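Local coordinates for protein phiAB6 tailspike (Unidentified phage, PDB 5JS4) that probably recognises and fragments the exopolysaccharide of Acinetobacter baumannii as a trimeric beta-helical phage tailspike, at residues E554-S559 against T563-R568; A582-T585 against S590-W593; G594-N597 against N602-A605; A692-F697 against V713-T718. One frame throughout, in Å; residues are numbered along the deposited sequence.

Interaction 1 (E554-S559 against T563-R568); sequences ETHISS and TPLVKR
His556 reaches across to Thr563 with the edge of its imidazole: NE2 donates to the Thr563 backbone O at 2.7 Å, nearly straight at 168°. The oxygen lies in the ring plane, whereas the N-H arrives from above the carbonyl plane. The Thr563 side chain runs roughly perpendicular to that of His556, with OG1 3.1 Å from His556 CE1. Over one face of the imidazole sits Leu565, whose CD2 comes to 3.3 Å from His556 CE1; the leucine and histidine side chains lie alongside, pointing opposite ways. The other branch, CD1, turns to the strand itself and rests 3.7 Å from the Glu554 backbone O.

Glu554 and Lys567 meet at the far end, crossing roughly at right angles. Glu554 runs extended beyond CG, and Lys567 bends at its third torsion (chi3 73°), which swings NZ onto the syn side of the carboxylate for a 2.8 Å salt bridge to Glu554 OE2. Lys567 NZ also bridges to Glu554 of the second subunit, and Glu554 OE2 accepts Lys567 of the third, so the three Glu554-Lys567 pairs probably link into one closed, alternating network across the trimer.

Residues 554-556 and 566-568 also pair in parallel with strands of the second subunit. The bond to Thr563 O implies that His556 NE2 carries its proton, and the shared salt bridges would probably keep Glu554 and Lys567 charged.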
loop_
_atom_site.group_PDB
_atom_site.type_symbol
_atom_site.label_atom_id
_atom_site.label_comp_id
_atom_site.label_asym_id
_atom_site.label_seq_id
_atom_site.Cartn_x
_atom_site.Cartn_y
_atom_site.Cartn_z
ATOM N N GLU A 554 7.369 26.445 -6.813
ATOM C CA GLU A 554 8.606 25.895 -6.255
ATOM C C GLU A 554 8.979 26.739 -5.037
ATOM O O GLU A 554 9.242 27.934 -5.167
ATOM C CB GLU A 554 9.738 25.936 -7.288
ATOM C CG GLU A 554 9.489 25.104 -8.548
ATOM C CD GLU A 554 10.527 25.326 -9.642
ATOM O OE1 GLU A 554 11.129 26.421 -9.713
ATOM O OE2 GLU A 554 10.739 24.402 -10.456
ATOM N N THR A 555 8.983 26.132 -3.855
ATOM C CA THR A 555 9.300 26.872 -2.636
ATOM C C THR A 555 9.913 25.960 -1.569
ATOM O O THR A 555 10.276 24.818 -1.852
ATOM C CB THR A 555 8.056 27.641 -2.119
ATOM O OG1 THR A 555 8.430 28.532 -1.057
ATOM C CG2 THR A 555 6.961 26.692 -1.643
ATOM N N HIS A 556 10.069 26.491 -0.360
ATOM C CA HIS A 556 10.619 25.735 0.760
ATOM C C HIS A 556 9.523 24.939 1.457
ATOM O O HIS A 556 8.364 25.347 1.467
ATOM C CB HIS A 556 11.236 26.676 1.793
ATOM C CG HIS A 556 12.251 27.616 1.230
ATOM N ND1 HIS A 556 13.520 27.216 0.876
ATOM C CD2 HIS A 556 12.192 28.945 0.984
ATOM C CE1 HIS A 556 14.195 28.258 0.424
ATOM N NE2 HIS A 556 13.410 29.317 0.477
ATOM N N ILE A 557 9.899 23.824 2.073
ATOM C CA ILE A 557 8.967 23.069 2.910
ATOM C C ILE A 557 8.573 23.925 4.118
ATOM O O ILE A 557 7.394 24.030 4.457
ATOM C CB ILE A 557 9.554 21.705 3.339
ATOM C CG1 ILE A 557 9.729 20.805 2.109
ATOM C CG2 ILE A 557 8.647 21.017 4.353
ATOM C CD1 ILE A 557 10.498 19.524 2.364
ATOM N N SER A 558 9.562 24.550 4.749
ATOM C CA SER A 558 9.307 25.501 5.830
ATOM C C SER A 558 8.613 26.758 5.317
ATOM O O SER A 558 9.073 27.373 4.358
ATOM C CB SER A 558 10.618 25.900 6.500
ATOM O OG SER A 558 10.417 26.983 7.393
ATOM N N SER A 559 7.524 27.151 5.970
ATOM C CA SER A 559 6.808 28.373 5.606
ATOM C C SER A 559 7.527 29.647 6.062
ATOM O O SER A 559 7.194 30.738 5.601
ATOM C CB SER A 559 5.392 28.351 6.185
ATOM O OG SER A 559 5.427 28.308 7.601
ATOM N N THR A 563 14.801 32.525 2.036
ATOM C CA THR A 563 15.933 32.570 1.124
ATOM C C THR A 563 15.447 32.254 -0.287
ATOM O O THR A 563 14.371 31.681 -0.460
ATOM C CB THR A 563 16.996 31.523 1.494
ATOM O OG1 THR A 563 16.402 30.223 1.490
ATOM C CG2 THR A 563 17.578 31.806 2.873
ATOM N N PRO A 564 16.238 32.624 -1.304
ATOM C CA PRO A 564 15.928 32.115 -2.639
ATOM C C PRO A 564 16.234 30.626 -2.745
ATOM O O PRO A 564 16.833 30.043 -1.836
ATOM C CB PRO A 564 16.860 32.923 -3.545
ATOM C CG PRO A 564 18.004 33.293 -2.675
ATOM C CD PRO A 564 17.423 33.499 -1.305
ATOM N N LEU A 565 15.797 30.018 -3.840
ATOM C CA LEU A 565 16.183 28.655 -4.180
ATOM C C LEU A 565 17.312 28.694 -5.185
ATOM O O LEU A 565 17.497 29.683 -5.885
ATOM C CB LEU A 565 15.020 27.895 -4.824
ATOM C CG LEU A 565 13.700 27.778 -4.087
ATOM C CD1 LEU A 565 12.744 26.914 -4.890
ATOM C CD2 LEU A 565 13.907 27.199 -2.698
ATOM N N VAL A 566 18.049 27.595 -5.267
ATOM C CA VAL A 566 18.985 27.377 -6.355
ATOM C C VAL A 566 18.572 26.093 -7.051
ATOM O O VAL A 566 18.378 25.065 -6.400
ATOM C CB VAL A 566 20.432 27.264 -5.849
ATOM C CG1 VAL A 566 21.365 26.832 -6.972
ATOM C CG2 VAL A 566 20.881 28.590 -5.263
ATOM N N LYS A 567 18.418 26.158 -8.367
ATOM C CA LYS A 567 18.167 24.969 -9.154
ATOM C C LYS A 567 19.468 24.537 -9.805
ATOM O O LYS A 567 20.225 25.368 -10.313
ATOM C CB LYS A 567 17.079 25.230 -10.185
ATOM C CG LYS A 567 15.724 25.476 -9.542
ATOM C CD LYS A 567 14.588 25.444 -10.548
ATOM C CE LYS A 567 14.287 24.032 -11.023
ATOM N NZ LYS A 567 13.110 24.010 -11.934
ATOM N N ARG A 568 19.735 23.238 -9.752
ATOM C CA ARG A 568 20.912 22.667 -10.386
ATOM C C ARG A 568 20.452 21.770 -11.520
ATOM O O ARG A 568 19.475 21.035 -11.388
ATOM C CB ARG A 568 21.754 21.882 -9.388
ATOM C CG ARG A 568 22.182 22.692 -8.173
ATOM C CD ARG A 568 23.391 22.067 -7.497
ATOM N NE ARG A 568 23.135 20.684 -7.108
ATOM C CZ ARG A 568 24.077 19.802 -6.774
ATOM N NH1 ARG A 568 25.362 20.143 -6.774
ATOM N NH2 ARG A 568 23.733 18.566 -6.438
#

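Interaction 2 (A582-T585 against S590-W593); sequences ASDT and SRKW
Strands 582-585 and 591-593 run antiparallel at 171°, with Thr585 and Lys592 as a hydrogen-bonded pair (Thr585 N to Lys592 O 2.8 Å) and Asp584 and Trp593 as the non-hydrogen-bonded pair beside it. Arg591 grips the first strand twice through one nitrogen: NH1 donates to Asp584 OD2 at 2.9 Å, as part of a salt bridge, and to the Thr585 backbone O at 3.0 Å. Its chain leaves the backbone with CG anti to N, then turns at chi2 (73°), which brings the guanidinium back toward Asp584 and Thr585. Carboxylate and guanidinium planes stand almost perpendicular, 86° apart, and NH1 meets OD2 from above the carboxylate plane. Asp584 OD2 also bridges to Arg569 of the third subunit. Thr585 O takes two donors, Lys592 N and Arg591 NH1, from opposite faces of its plane.

Trp593 lies against one face of the guanidinium, its CZ2 3.4 Å above the centre of that plane. A water ties the cluster together, donating to Asp584 OD2 and accepting from Arg591 NH2 and Trp593 NE1. On the other face of the sheet the packing is simpler: Thr585 CB lies 4.0 Å from Lys592 CB. Lys592 NZ goes on to the carboxylate of Ser719.

This hairpin forms two inner strands of an antiparallel sheet. Strand 566-573 flanks it on one side, where Asp584 OD1 accepts from Lys567 N, and strand 602-615 on the other; Trp593 makes an edge-to-face pair with Trp593, and a cation-pi contact with Arg591, of the second subunit.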
loop_
_atom_site.group_PDB
_atom_site.type_symbol
_atom_site.label_atom_id
_atom_site.label_comp_id
_atom_site.label_asym_id
_atom_site.label_seq_id
_atom_site.Cartn_x
_atom_site.Cartn_y
_atom_site.Cartn_z
ATOM N N ALA A 582 25.036 22.474 -13.173
ATOM C CA ALA A 582 25.207 23.920 -13.071
ATOM C C ALA A 582 24.103 24.510 -12.209
ATOM O O ALA A 582 22.985 24.001 -12.198
ATOM C CB ALA A 582 25.180 24.548 -14.450
ATOM N N SER A 583 24.419 25.604 -11.521
ATOM C CA SER A 583 23.492 26.252 -10.594
ATOM C C SER A 583 22.951 27.549 -11.170
ATOM O O SER A 583 23.700 28.332 -11.753
ATOM C CB SER A 583 24.194 26.547 -9.267
ATOM O OG SER A 583 24.509 25.347 -8.589
ATOM N N ASP A 584 21.653 27.785 -10.990
ATOM C CA ASP A 584 21.060 29.048 -11.401
ATOM C C ASP A 584 20.995 30.037 -10.232
ATOM O O ASP A 584 21.408 29.730 -9.102
ATOM C CB ASP A 584 19.703 28.827 -12.108
ATOM C CG ASP A 584 18.516 28.708 -11.159
ATOM O OD1 ASP A 584 18.687 28.507 -9.939
ATOM O OD2 ASP A 584 17.371 28.827 -11.665
ATOM N N THR A 585 20.513 31.235 -10.542
ATOM C CA THR A 585 20.300 32.297 -9.569
ATOM C C THR A 585 18.958 32.948 -9.881
ATOM O O THR A 585 18.679 33.294 -11.029
ATOM C CB THR A 585 21.402 33.369 -9.658
ATOM O OG1 THR A 585 22.686 32.762 -9.469
ATOM C CG2 THR A 585 21.202 34.457 -8.604
ATOM N N SER A 590 18.568 39.494 -9.217
ATOM C CA SER A 590 19.405 38.808 -10.207
ATOM C C SER A 590 18.766 37.536 -10.742
ATOM O O SER A 590 18.285 36.707 -9.974
ATOM C CB SER A 590 20.757 38.458 -9.579
ATOM O OG SER A 590 21.613 37.803 -10.502
ATOM N N ARG A 591 18.795 37.380 -12.065
ATOM C CA ARG A 591 18.400 36.138 -12.714
ATOM C C ARG A 591 19.530 35.691 -13.634
ATOM O O ARG A 591 19.868 36.389 -14.594
ATOM C CB ARG A 591 17.105 36.308 -13.512
ATOM C CG ARG A 591 16.524 35.005 -14.046
ATOM C CD ARG A 591 15.904 34.191 -12.929
ATOM N NE ARG A 591 15.232 32.959 -13.341
ATOM C CZ ARG A 591 15.721 31.726 -13.226
ATOM N NH1 ARG A 591 16.949 31.505 -12.765
ATOM N NH2 ARG A 591 14.973 30.693 -13.589
ATOM N N LYS A 592 20.125 34.544 -13.307
ATOM C CA LYS A 592 21.255 33.989 -14.051
ATOM C C LYS A 592 21.156 32.474 -14.124
ATOM O O LYS A 592 20.456 31.847 -13.324
ATOM C CB LYS A 592 22.582 34.336 -13.365
ATOM C CG LYS A 592 22.927 35.814 -13.313
ATOM C CD LYS A 592 24.090 36.092 -12.367
ATOM C CE LYS A 592 25.385 35.448 -12.830
ATOM N NZ LYS A 592 26.526 35.856 -11.960
ATOM N N TRP A 593 21.882 31.899 -15.084
ATOM C CA TRP A 593 22.070 30.460 -15.188
ATOM C C TRP A 593 23.566 30.210 -15.297
ATOM O O TRP A 593 24.223 30.734 -16.194
ATOM C CB TRP A 593 21.328 29.896 -16.405
ATOM C CG TRP A 593 19.855 30.044 -16.269
ATOM C CD1 TRP A 593 18.974 29.123 -15.782
ATOM C CD2 TRP A 593 19.092 31.211 -16.575
ATOM N NE1 TRP A 593 17.694 29.641 -15.791
ATOM C CE2 TRP A 593 17.744 30.924 -16.268
ATOM C CE3 TRP A 593 19.418 32.473 -17.078
ATOM C CZ2 TRP A 593 16.723 31.860 -16.453
ATOM C CZ3 TRP A 593 18.400 33.406 -17.264
ATOM C CH2 TRP A 593 17.071 33.090 -16.950
HETATM O O HOH W 1 15.917 27.956 -13.953
HETATM O O HOH W 2 25.306 34.788 -9.213
#

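Interaction 3 (G594-N597 against N602-A605); sequences GTYN and NAGA
Tyr596 lays its ring along the opposing backbone of Asn602 and Ala603, while the main chains around it are joined by four hydrogen bonds in two reciprocal pairs. Thr595 and Gly604 exchange bonds in both directions, Thr595 N to Gly604 O and Gly604 N to Thr595 O each being 2.9 Å. Nearer the turn, Asn597 N donates to Asn602 O at 2.8 Å, almost linear at 176°, and Asn602 N returns a longer bond of 3.1 Å to Asn597 O. Gly594 with Ala605 and Tyr596 with Ala603 are the non-hydrogen-bonded pairs; there Tyr596 CA makes a CA-H...O contact to Asn602 O.

Side-chain packing comes mostly from the tyrosine. With CG anti to the backbone N (chi1 -162°), the ring folds over the partner strand: one face has Asn602 O 3.7 Å above it, toward the rim, and the apolar contact is with Ala603, whose CA lies 3.5 Å from Tyr596 CD2. On the face bearing Thr595, the CG2 methyl sits 3.5 Å from Gly604 C, close against a residue without a side chain.

Several polar ends are held elsewhere: Thr595 OG1 bonds to Lys588 O and Asn597 ND2 to Asn625 O, both of the second subunit. The pairing is that of an antiparallel beta hairpin, and its tyrosine, with Tyr580 and His598, lines a pocket occupied by malonic acid, probably taken up from the crystallisation liquor, though such molecules often mark pockets.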
loop_
_atom_site.group_PDB
_atom_site.type_symbol
_atom_site.label_atom_id
_atom_site.label_comp_id
_atom_site.label_asym_id
_atom_site.label_seq_id
_atom_site.Cartn_x
_atom_site.Cartn_y
_atom_site.Cartn_z
ATOM N N GLY A 594 24.101 29.436 -14.361
ATOM C CA GLY A 594 25.526 29.175 -14.314
ATOM C C GLY A 594 25.990 28.241 -15.408
ATOM O O GLY A 594 25.217 27.451 -15.957
ATOM N N THR A 595 27.268 28.359 -15.733
ATOM C CA THR A 595 27.941 27.380 -16.569
ATOM C C THR A 595 29.393 27.286 -16.120
ATOM O O THR A 595 29.804 27.965 -15.178
ATOM C CB THR A 595 27.802 27.704 -18.072
ATOM O OG1 THR A 595 28.420 26.662 -18.835
ATOM C CG2 THR A 595 28.425 29.043 -18.432
ATOM N N TYR A 596 30.162 26.434 -16.778
ATOM C CA TYR A 596 31.562 26.258 -16.423
ATOM C C TYR A 596 32.317 25.752 -17.635
ATOM O O TYR A 596 31.818 24.903 -18.379
ATOM C CB TYR A 596 31.712 25.270 -15.261
ATOM C CG TYR A 596 33.052 25.359 -14.575
ATOM C CD1 TYR A 596 34.130 24.595 -15.006
ATOM C CD2 TYR A 596 33.245 26.221 -13.503
ATOM C CE1 TYR A 596 35.363 24.686 -14.381
ATOM C CE2 TYR A 596 34.472 26.318 -12.871
ATOM C CZ TYR A 596 35.528 25.549 -13.313
ATOM O OH TYR A 596 36.750 25.647 -12.683
ATOM N N ASN A 597 33.508 26.301 -17.833
ATOM C CA ASN A 597 34.397 25.862 -18.891
ATOM C C ASN A 597 35.494 25.030 -18.253
ATOM O O ASN A 597 36.371 25.568 -17.585
ATOM C CB ASN A 597 34.979 27.069 -19.626
ATOM C CG ASN A 597 35.635 26.690 -20.934
ATOM O OD1 ASN A 597 36.354 25.694 -21.010
ATOM N ND2 ASN A 597 35.395 27.484 -21.974
ATOM N N ASN A 602 37.093 27.983 -15.780
ATOM C CA ASN A 602 36.430 29.242 -15.473
ATOM C C ASN A 602 34.936 29.040 -15.364
ATOM O O ASN A 602 34.320 28.455 -16.255
ATOM C CB ASN A 602 36.644 30.270 -16.583
ATOM C CG ASN A 602 38.089 30.669 -16.750
ATOM O OD1 ASN A 602 38.675 30.443 -17.802
ATOM N ND2 ASN A 602 38.663 31.289 -15.727
ATOM N N ALA A 603 34.351 29.562 -14.295
ATOM C CA ALA A 603 32.907 29.675 -14.215
ATOM C C ALA A 603 32.403 30.670 -15.255
ATOM O O ALA A 603 33.134 31.535 -15.731
ATOM C CB ALA A 603 32.493 30.122 -12.822
ATOM N N GLY A 604 31.134 30.527 -15.611
ATOM C CA GLY A 604 30.482 31.474 -16.495
ATOM C C GLY A 604 29.016 31.574 -16.146
ATOM O O GLY A 604 28.533 30.896 -15.239
ATOM N N ALA A 605 28.304 32.412 -16.884
ATOM C CA ALA A 605 26.875 32.576 -16.670
ATOM C C ALA A 605 26.169 33.176 -17.869
ATOM O O ALA A 605 26.765 33.912 -18.665
ATOM C CB ALA A 605 26.610 33.432 -15.443
#

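Interaction 4 (A692-F697 against V713-T718); sequences AGFKVF and VAFTAT
Phe694 drives the edge of its ring into the face of Phe715. The CE1 corner is the bump: it stands 3.8 Å from Phe715 CG, offset toward the rim on the CB side, and it also touches Phe715 CB at 4.0 Å. The rings make a T-shaped pair, centroids 5.5 Å apart and planes 77° from each other. Both phenylalanines place CG between the backbone N and the carbonyl carbon (chi1 58° for Phe694 and 67° for Phe715), and from there each ring projects into the space between the strands.

The axes of segments 693-697 and 713-715 approach no closer than 10.5 Å, too far for backbone pairing, so side chains alone make the contact. This is face-to-face packing of two antiparallel sheets: 690-699 belongs to one, and 708-715 to the other, in the C-terminal region of the tailspike. Gly693 together with Ala692 faces Ile678 in a classic beta bulge, just ahead of the phenylalanine.

Val713 supplies the second pair of bumps. Its CG2 methyl settles beside the tip of Phe694, 4.3 Å from CZ, while its CG1 meets Val696 CG2, also at 4.3 Å. One branch thus serves Phe694 and the other Val696, both of which point toward 713-715. Further walls come from Ile654 and Met677 against Phe694, Val656 against Val696, and Trp627, whose ring makes another edge-to-face contact with Phe715.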
loop_
_atom_site.group_PDB
_atom_site.type_symbol
_atom_site.label_atom_id
_atom_site.label_comp_id
_atom_site.label_asym_id
_atom_site.label_seq_id
_atom_site.Cartn_x
_atom_site.Cartn_y
_atom_site.Cartn_z
ATOM N N ALA A 692 23.801 53.303 -7.004
ATOM C CA ALA A 692 22.363 53.465 -6.868
ATOM C C ALA A 692 21.683 53.320 -8.228
ATOM O O ALA A 692 20.545 52.859 -8.322
ATOM C CB ALA A 692 22.047 54.826 -6.276
ATOM N N GLY A 693 22.392 53.739 -9.268
ATOM C CA GLY A 693 21.865 53.756 -10.626
ATOM C C GLY A 693 22.909 54.324 -11.564
ATOM O O GLY A 693 24.108 54.259 -11.283
ATOM N N PHE A 694 22.463 54.879 -12.683
ATOM C CA PHE A 694 23.376 55.469 -13.648
ATOM C C PHE A 694 22.667 56.493 -14.520
ATOM O O PHE A 694 21.437 56.457 -14.669
ATOM C CB PHE A 694 24.070 54.388 -14.502
ATOM C CG PHE A 694 23.126 53.490 -15.269
ATOM C CD1 PHE A 694 22.571 52.367 -14.670
ATOM C CD2 PHE A 694 22.834 53.740 -16.605
ATOM C CE1 PHE A 694 21.723 51.528 -15.378
ATOM C CE2 PHE A 694 21.984 52.901 -17.317
ATOM C CZ PHE A 694 21.428 51.799 -16.701
ATOM N N LYS A 695 23.457 57.418 -15.058
ATOM C CA LYS A 695 22.986 58.409 -16.009
ATOM C C LYS A 695 23.328 57.966 -17.418
ATOM O O LYS A 695 24.368 57.348 -17.643
ATOM C CB LYS A 695 23.626 59.771 -15.749
ATOM C CG LYS A 695 23.269 60.383 -14.403
ATOM C CD LYS A 695 23.747 61.824 -14.319
ATOM C CE LYS A 695 23.455 62.444 -12.960
ATOM N NZ LYS A 695 23.918 63.858 -12.893
ATOM N N VAL A 696 22.438 58.293 -18.354
ATOM C CA VAL A 696 22.668 58.102 -19.778
ATOM C C VAL A 696 22.707 59.477 -20.427
ATOM O O VAL A 696 21.801 60.289 -20.216
ATOM C CB VAL A 696 21.549 57.268 -20.426
ATOM C CG1 VAL A 696 21.839 57.038 -21.906
ATOM C CG2 VAL A 696 21.384 55.944 -19.700
ATOM N N PHE A 697 23.761 59.730 -21.195
ATOM C CA PHE A 697 23.961 60.979 -21.924
ATOM C C PHE A 697 23.820 60.673 -23.406
ATOM O O PHE A 697 24.461 59.749 -23.900
ATOM C CB PHE A 697 25.369 61.537 -21.683
ATOM C CG PHE A 697 25.638 61.967 -20.263
ATOM C CD1 PHE A 697 25.787 61.027 -19.249
ATOM C CD2 PHE A 697 25.776 63.313 -19.948
ATOM C CE1 PHE A 697 26.047 61.426 -17.945
ATOM C CE2 PHE A 697 26.044 63.715 -18.649
ATOM C CZ PHE A 697 26.173 62.769 -17.650
ATOM N N VAL A 713 16.974 50.772 -21.787
ATOM C CA VAL A 713 18.215 50.327 -21.157
ATOM C C VAL A 713 18.038 48.896 -20.656
ATOM O O VAL A 713 16.929 48.464 -20.334
ATOM C CB VAL A 713 18.668 51.248 -19.995
ATOM C CG1 VAL A 713 18.744 52.692 -20.459
ATOM C CG2 VAL A 713 17.766 51.118 -18.779
ATOM N N ALA A 714 19.147 48.168 -20.587
ATOM C CA ALA A 714 19.172 46.841 -19.993
ATOM C C ALA A 714 20.350 46.805 -19.039
ATOM O O ALA A 714 21.442 47.243 -19.388
ATOM C CB ALA A 714 19.316 45.769 -21.062
ATOM N N PHE A 715 20.127 46.311 -17.830
ATOM C CA PHE A 715 21.204 46.248 -16.848
ATOM C C PHE A 715 20.995 45.129 -15.849
ATOM O O PHE A 715 19.885 44.604 -15.697
ATOM C CB PHE A 715 21.387 47.601 -16.139
ATOM C CG PHE A 715 20.236 48.006 -15.254
ATOM C CD1 PHE A 715 19.069 48.528 -15.797
ATOM C CD2 PHE A 715 20.338 47.908 -13.868
ATOM C CE1 PHE A 715 18.017 48.918 -14.983
ATOM C CE2 PHE A 715 19.290 48.299 -13.049
ATOM C CZ PHE A 715 18.129 48.803 -13.607
ATOM N N THR A 716 22.089 44.753 -15.189
ATOM C CA THR A 716 22.048 43.762 -14.127
ATOM C C THR A 716 22.485 44.404 -12.816
ATOM O O THR A 716 23.253 45.367 -12.815
ATOM C CB THR A 716 22.942 42.549 -14.426
ATOM O OG1 THR A 716 24.319 42.945 -14.450
ATOM C CG2 THR A 716 22.569 41.920 -15.759
ATOM N N ALA A 717 21.986 43.861 -11.711
ATOM C CA ALA A 717 22.307 44.376 -10.375
ATOM C C ALA A 717 23.490 43.639 -9.751
ATOM O O ALA A 717 23.964 44.027 -8.685
ATOM C CB ALA A 717 21.091 44.297 -9.469
ATOM N N THR A 718 23.961 42.584 -10.411
ATOM C CA THR A 718 25.192 41.905 -10.018
ATOM C C THR A 718 26.010 41.591 -11.256
ATOM O O THR A 718 25.510 41.671 -12.383
ATOM C CB THR A 718 24.945 40.579 -9.267
ATOM O OG1 THR A 718 24.498 39.572 -10.189
ATOM C CG2 THR A 718 23.933 40.751 -8.148
#

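Interaction 1 leads from strand 551-556 into the edge strand 566-573, and interactions 2 and 3 step across that antiparallel sheet. Interaction 1 hands over to interaction 2 through Lys567 N and Asp584 OD1, 2.8 Å apart; their centres lie 14 Å apart. Interactions 2 and 3 share strand 591-597, with Ser583 O and Gly594 N 2.9 Å apart and centres separated by 10 Å. Interaction 4 joins that sheet to the second one; it touches interaction 2 where Ser590 OG and Thr718 OG1 make a weak contact at 3.4 Å, but stays about 8 Å from interaction 3 at the nearest atoms. Interaction 3 contributes Tyr596 to one malonic acid pocket, its side chain about 3 Å from the ligand at the nearest atoms.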